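Fumarate reductase iron-sulfur subunit (PDB 7D6V) probably relays electrons through its three iron-sulfur clusters between succinate oxidation and quinone in the membrane-bound succinate dehydrogenase Sdh1. Local coordinates at residues B[89-97]-B[149-159]. Residues are numbered along the deposited sequence; the frame is centred on the assembly and turned at random.
Sequences VTPLRTFPV and FLCQNVCHVVR. With SF4 (iron/sulfur cluster), chain F; F3S (Fe3-s4 cluster), chain G.
Thr-94 and Asn-153 form the polar centre where the loop 89-97 of the 2Fe-2S ferredoxin-type domain meets the 4Fe-4S dicluster domain, at the motif CxxCxxCxxxC whose last two cysteines face different clusters: Cys-151 SG binds an iron of the 4Fe-4S cluster, and Cys-155 belongs to the 3Fe-4S pocket.

One sound hydrogen bond crosses the junction: Thr-94 N donates to Asn-153 OD1 at 3.1 Å. The C=O...N angle of 160° places the donor almost in line with the amide carbonyl, although the bond is bent at hydrogen. Thr-94 OG1 also points at the backbone O of Asn-153, but the two are modelled too close for that geometry to be trusted. With CG anti to its own backbone N (chi1 180°), Asn-153 turns its amide to the loop, and Glu-65 takes its ND2.

Arg-159 NH1 donates to Asn-153 O at 3.3 Å. The oxygen lies in the guanidinium plane, yet NH1 stands 57° out of the carbonyl plane. Glu-65 also forms a salt bridge with Arg-159, which probably offsets the nearby like charge of Arg-93, whose NH2 bonds Glu-23 O of the membrane anchor subunit.

Apolar packing lies alongside. Leu-92 CD2 meets Leu-150 CD2 at 4.0 Å, and the same methyl lies against the Asn-153 amide. The Phe-95 ring turns its edge to Gln-152 CB, which lies in the ring plane 3.8 Å from Phe-95 CZ.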
ATOM      1  N   VAL B  89      12.920  -9.857  16.904  1.00 14.20           N
ATOM      2  CA  VAL B  89      11.828  -8.997  16.462  1.00 14.20           C
ATOM      3  C   VAL B  89      11.521  -7.994  17.566  1.00 14.20           C
ATOM      4  O   VAL B  89      11.192  -8.378  18.694  1.00 14.20           O
ATOM      5  CB  VAL B  89      10.581  -9.820  16.100  1.00 14.20           C
ATOM      6  CG1 VAL B  89       9.574  -8.960  15.357  1.00 14.20           C
ATOM      7  CG2 VAL B  89      10.971 -11.031  15.277  1.00 14.20           C
ATOM      8  N   THR B  90      11.610  -6.714  17.234  1.00 13.21           N
ATOM      9  CA  THR B  90      11.368  -5.602  18.139  1.00 13.21           C
ATOM     10  C   THR B  90      10.440  -4.606  17.467  1.00 13.21           C
ATOM     11  O   THR B  90      10.313  -4.596  16.239  1.00 13.21           O
ATOM     12  CB  THR B  90      12.675  -4.897  18.538  1.00 13.21           C
ATOM     13  OG1 THR B  90      13.166  -4.130  17.435  1.00 13.21           O
ATOM     14  CG2 THR B  90      13.727  -5.898  18.969  1.00 13.21           C
ATOM     15  N   PRO B  91       9.764  -3.761  18.243  1.00 12.96           N
ATOM     16  CA  PRO B  91       8.946  -2.703  17.643  1.00 12.96           C
ATOM     17  C   PRO B  91       9.814  -1.618  17.025  1.00 12.96           C
ATOM     18  O   PRO B  91      11.037  -1.590  17.171  1.00 12.96           O
ATOM     19  CB  PRO B  91       8.142  -2.167  18.827  1.00 12.96           C
ATOM     20  CG  PRO B  91       8.988  -2.466  20.004  1.00 12.96           C
ATOM     21  CD  PRO B  91       9.642  -3.775  19.710  1.00 12.96           C
ATOM     22  N   LEU B  92       9.153  -0.715  16.307  1.00 12.74           N
ATOM     23  CA  LEU B  92       9.833   0.448  15.756  1.00 12.74           C
ATOM     24  C   LEU B  92      10.417   1.293  16.881  1.00 12.74           C
ATOM     25  O   LEU B  92       9.752   1.558  17.885  1.00 12.74           O
ATOM     26  CB  LEU B  92       8.863   1.274  14.916  1.00 12.74           C
ATOM     27  CG  LEU B  92       8.147   0.555  13.774  1.00 12.74           C
ATOM     28  CD1 LEU B  92       7.257   1.518  13.021  1.00 12.74           C
ATOM     29  CD2 LEU B  92       9.148  -0.081  12.835  1.00 12.74           C
ATOM     30  N   ARG B  93      11.666   1.719  16.710  1.00 13.34           N
ATOM     31  CA  ARG B  93      12.404   2.399  17.763  1.00 13.34           C
ATOM     32  C   ARG B  93      12.350   3.916  17.660  1.00 13.34           C
ATOM     33  O   ARG B  93      13.012   4.594  18.446  1.00 13.34           O
ATOM     34  CB  ARG B  93      13.862   1.937  17.768  1.00 13.34           C
ATOM     35  CG  ARG B  93      14.061   0.536  18.305  1.00 13.34           C
ATOM     36  CD  ARG B  93      15.524   0.150  18.311  1.00 13.34           C
ATOM     37  NE  ARG B  93      16.189   0.553  19.544  1.00 13.34           N
ATOM     38  CZ  ARG B  93      17.493   0.431  19.763  1.00 13.34           C
ATOM     39  NH1 ARG B  93      18.275  -0.084  18.830  1.00 13.34           N
ATOM     40  NH2 ARG B  93      18.014   0.821  20.914  1.00 13.34           N
ATOM     41  N   THR B  94      11.593   4.466  16.713  1.00 13.06           N
ATOM     42  CA  THR B  94      11.460   5.911  16.577  1.00 13.06           C
ATOM     43  C   THR B  94      10.223   6.463  17.267  1.00 13.06           C
ATOM     44  O   THR B  94      10.218   7.628  17.676  1.00 13.06           O
ATOM     45  CB  THR B  94      11.430   6.297  15.092  1.00 13.06           C
ATOM     46  OG1 THR B  94      12.565   5.727  14.435  1.00 13.06           O
ATOM     47  CG2 THR B  94      11.472   7.802  14.914  1.00 13.06           C
ATOM     48  N   PHE B  95       9.191   5.654  17.433  1.00 13.28           N
ATOM     49  CA  PHE B  95       7.925   6.095  17.983  1.00 13.28           C
ATOM     50  C   PHE B  95       7.722   5.535  19.382  1.00 13.28           C
ATOM     51  O   PHE B  95       8.334   4.528  19.753  1.00 13.28           O
ATOM     52  CB  PHE B  95       6.778   5.664  17.062  1.00 13.28           C
ATOM     53  CG  PHE B  95       6.959   6.105  15.641  1.00 13.28           C
ATOM     54  CD1 PHE B  95       6.959   7.448  15.317  1.00 13.28           C
ATOM     55  CD2 PHE B  95       7.157   5.182  14.632  1.00 13.28           C
ATOM     56  CE1 PHE B  95       7.138   7.860  14.016  1.00 13.28           C
ATOM     57  CE2 PHE B  95       7.335   5.589  13.328  1.00 13.28           C
ATOM     58  CZ  PHE B  95       7.326   6.928  13.020  1.00 13.28           C
ATOM     59  N   PRO B  96       6.899   6.185  20.206  1.00 14.59           N
ATOM     60  CA  PRO B  96       6.643   5.658  21.549  1.00 14.59           C
ATOM     61  C   PRO B  96       5.993   4.287  21.485  1.00 14.59           C
ATOM     62  O   PRO B  96       5.135   4.023  20.642  1.00 14.59           O
ATOM     63  CB  PRO B  96       5.705   6.700  22.169  1.00 14.59           C
ATOM     64  CG  PRO B  96       5.886   7.918  21.352  1.00 14.59           C
ATOM     65  CD  PRO B  96       6.194   7.455  19.974  1.00 14.59           C
ATOM     66  N   VAL B  97       6.404   3.415  22.393  1.00 15.04           N
ATOM     67  CA  VAL B  97       5.956   2.030  22.398  1.00 15.04           C
ATOM     68  C   VAL B  97       4.631   1.933  23.144  1.00 15.04           C
ATOM     69  O   VAL B  97       4.493   2.447  24.259  1.00 15.04           O
ATOM     70  CB  VAL B  97       7.024   1.111  23.019  1.00 15.04           C
ATOM     71  CG1 VAL B  97       7.434   1.597  24.398  1.00 15.04           C
ATOM     72  CG2 VAL B  97       6.528  -0.315  23.088  1.00 15.04           C
ATOM     73  N   PHE B 149       5.190   3.914   7.284  1.00 11.83           N
ATOM     74  CA  PHE B 149       6.011   4.792   8.112  1.00 11.83           C
ATOM     75  C   PHE B 149       7.360   4.178   8.458  1.00 11.83           C
ATOM     76  O   PHE B 149       7.993   4.576   9.439  1.00 11.83           O
ATOM     77  CB  PHE B 149       5.263   5.202   9.385  1.00 11.83           C
ATOM     78  CG  PHE B 149       3.901   5.773   9.123  1.00 11.83           C
ATOM     79  CD1 PHE B 149       3.728   6.782   8.193  1.00 11.83           C
ATOM     80  CD2 PHE B 149       2.793   5.291   9.792  1.00 11.83           C
ATOM     81  CE1 PHE B 149       2.479   7.307   7.946  1.00 11.83           C
ATOM     82  CE2 PHE B 149       1.543   5.812   9.549  1.00 11.83           C
ATOM     83  CZ  PHE B 149       1.385   6.822   8.625  1.00 11.83           C
ATOM     84  N   LEU B 150       7.824   3.216   7.660  1.00 11.59           N
ATOM     85  CA  LEU B 150       9.163   2.676   7.862  1.00 11.59           C
ATOM     86  C   LEU B 150      10.223   3.719   7.535  1.00 11.59           C
ATOM     87  O   LEU B 150      11.272   3.777   8.188  1.00 11.59           O
ATOM     88  CB  LEU B 150       9.358   1.421   7.014  1.00 11.59           C
ATOM     89  CG  LEU B 150       8.630   0.158   7.477  1.00 11.59           C
ATOM     90  CD1 LEU B 150       8.743  -0.937   6.435  1.00 11.59           C
ATOM     91  CD2 LEU B 150       9.160  -0.316   8.813  1.00 11.59           C
ATOM     92  N   CYS B 151       9.916   4.575   6.565  1.00 11.26           N
ATOM     93  CA  CYS B 151      10.815   5.654   6.187  1.00 11.26           C
ATOM     94  C   CYS B 151      10.931   6.599   7.379  1.00 11.26           C
ATOM     95  O   CYS B 151      12.030   7.000   7.761  1.00 11.26           O
ATOM     96  CB  CYS B 151      10.280   6.401   4.966  1.00 11.26           C
ATOM     97  SG  CYS B 151       8.693   7.224   5.229  1.00 11.26           S
ATOM     98  N   GLN B 152       9.787   6.951   7.964  1.00 11.38           N
ATOM     99  CA  GLN B 152       9.769   7.822   9.131  1.00 11.38           C
ATOM    100  C   GLN B 152      10.526   7.193  10.289  1.00 11.38           C
ATOM    101  O   GLN B 152      11.207   7.888  11.050  1.00 11.38           O
ATOM    102  CB  GLN B 152       8.327   8.117   9.538  1.00 11.38           C
ATOM    103  CG  GLN B 152       7.447   8.601   8.409  1.00 11.38           C
ATOM    104  CD  GLN B 152       7.517  10.098   8.223  1.00 11.38           C
ATOM    105  OE1 GLN B 152       7.985  10.582   7.199  1.00 11.38           O
ATOM    106  NE2 GLN B 152       7.046  10.840   9.211  1.00 11.38           N
ATOM    107  N   ASN B 153      10.401   5.875  10.448  1.00 11.84           N
ATOM    108  CA  ASN B 153      11.105   5.180  11.517  1.00 11.84           C
ATOM    109  C   ASN B 153      12.616   5.232  11.330  1.00 11.84           C
ATOM    110  O   ASN B 153      13.359   5.440  12.294  1.00 11.84           O
ATOM    111  CB  ASN B 153      10.628   3.731  11.591  1.00 11.84           C
ATOM    112  CG  ASN B 153      11.322   2.947  12.677  1.00 11.84           C
ATOM    113  OD1 ASN B 153      11.144   3.217  13.860  1.00 11.84           O
ATOM    114  ND2 ASN B 153      12.116   1.967  12.279  1.00 11.84           N
ATOM    115  N   VAL B 154      13.093   5.043  10.101  1.00 11.59           N
ATOM    116  CA  VAL B 154      14.524   4.827   9.920  1.00 11.59           C
ATOM    117  C   VAL B 154      15.291   6.143   9.816  1.00 11.59           C
ATOM    118  O   VAL B 154      16.501   6.175  10.065  1.00 11.59           O
ATOM    119  CB  VAL B 154      14.770   3.936   8.690  1.00 11.59           C
ATOM    120  CG1 VAL B 154      14.466   4.692   7.427  1.00 11.59           C
ATOM    121  CG2 VAL B 154      16.195   3.396   8.678  1.00 11.59           C
ATOM    122  N   CYS B 155      14.618   7.205   9.384  1.00 11.76           N
ATOM    123  CA  CYS B 155      15.267   8.503   9.232  1.00 11.76           C
ATOM    124  C   CYS B 155      16.039   8.853  10.495  1.00 11.76           C
ATOM    125  O   CYS B 155      15.511   8.725  11.599  1.00 11.76           O
ATOM    126  CB  CYS B 155      14.232   9.589   8.929  1.00 11.76           C
ATOM    127  SG  CYS B 155      14.929  11.243   8.708  1.00 11.76           S
ATOM    128  N   HIS B 156      17.287   9.293  10.347  1.00 12.42           N
ATOM    129  CA  HIS B 156      18.064   9.629  11.534  1.00 12.42           C
ATOM    130  C   HIS B 156      17.742  11.009  12.084  1.00 12.42           C
ATOM    131  O   HIS B 156      18.099  11.298  13.229  1.00 12.42           O
ATOM    132  CB  HIS B 156      19.558   9.546  11.228  1.00 12.42           C
ATOM    133  CG  HIS B 156      20.044  10.618  10.304  1.00 12.42           C
ATOM    134  ND1 HIS B 156      20.941  11.588  10.697  1.00 12.42           N
ATOM    135  CD2 HIS B 156      19.748  10.881   9.009  1.00 12.42           C
ATOM    136  CE1 HIS B 156      21.180  12.397   9.682  1.00 12.42           C
ATOM    137  NE2 HIS B 156      20.470  11.990   8.648  1.00 12.42           N
ATOM    138  N   VAL B 157      17.090  11.867  11.298  1.00 12.31           N
ATOM    139  CA  VAL B 157      16.765  13.208  11.773  1.00 12.31           C
ATOM    140  C   VAL B 157      15.874  13.133  13.005  1.00 12.31           C
ATOM    141  O   VAL B 157      16.098  13.835  13.996  1.00 12.31           O
ATOM    142  CB  VAL B 157      16.108  14.031  10.649  1.00 12.31           C
ATOM    143  CG1 VAL B 157      15.785  15.430  11.136  1.00 12.31           C
ATOM    144  CG2 VAL B 157      17.010  14.084   9.437  1.00 12.31           C
ATOM    145  N   VAL B 158      14.862  12.271  12.967  1.00 12.61           N
ATOM    146  CA  VAL B 158      13.959  12.098  14.095  1.00 12.61           C
ATOM    147  C   VAL B 158      14.223  10.815  14.872  1.00 12.61           C
ATOM    148  O   VAL B 158      13.880  10.754  16.062  1.00 12.61           O
ATOM    149  CB  VAL B 158      12.486  12.152  13.643  1.00 12.61           C
ATOM    150  CG1 VAL B 158      12.100  13.572  13.284  1.00 12.61           C
ATOM    151  CG2 VAL B 158      12.264  11.231  12.461  1.00 12.61           C
ATOM    152  N   ARG B 159      14.815   9.794  14.249  1.00 12.93           N
ATOM    153  CA  ARG B 159      15.120   8.563  14.971  1.00 12.93           C
ATOM    154  C   ARG B 159      16.140   8.804  16.072  1.00 12.93           C
ATOM    155  O   ARG B 159      16.003   8.272  17.179  1.00 12.93           O
ATOM    156  CB  ARG B 159      15.623   7.494  14.002  1.00 12.93           C
ATOM    157  CG  ARG B 159      16.060   6.201  14.663  1.00 12.93           C
ATOM    158  CD  ARG B 159      16.501   5.187  13.628  1.00 12.93           C
ATOM    159  NE  ARG B 159      16.866   3.908  14.226  1.00 12.93           N
ATOM    160  CZ  ARG B 159      16.023   2.896  14.394  1.00 12.93           C
ATOM    161  NH1 ARG B 159      14.762   3.014  14.012  1.00 12.93           N
ATOM    162  NH2 ARG B 159      16.439   1.768  14.946  1.00 12.93           N
TER
HETATM  163 FE1  SF4 F 302       7.667   5.612   3.702  1.00 12.21          FE
HETATM  164 FE2  SF4 F 302       7.569   3.856   1.248  1.00 12.21          FE
HETATM  165 FE3  SF4 F 302       5.063   5.230   2.222  1.00 12.21          FE
HETATM  166 FE4  SF4 F 302       6.247   2.949   3.807  1.00 12.21          FE
HETATM  167  S1  SF4 F 302       5.606   3.211   1.787  1.00 12.21           S
HETATM  168  S2  SF4 F 302       5.705   4.967   4.241  1.00 12.21           S
HETATM  169  S3  SF4 F 302       8.211   3.593   3.267  1.00 12.21           S
HETATM  170  S4  SF4 F 302       7.025   5.875   1.683  1.00 12.21           S
HETATM  171 FE1  F3S G 303      15.495  10.400   5.774  1.00 15.13          FE
HETATM  172 FE3  F3S G 303      15.916   9.934   3.162  1.00 15.13          FE
HETATM  173 FE4  F3S G 303      16.435  12.400   4.099  1.00 15.13          FE
HETATM  174  S1  F3S G 303      16.636   8.717   4.884  1.00 15.13           S
HETATM  175  S2  F3S G 303      17.087  12.004   6.227  1.00 15.13           S
HETATM  176  S3  F3S G 303      14.358  11.385   4.041  1.00 15.13           S
HETATM  177  S4  F3S G 303      17.548  11.347   2.442  1.00 15.13           S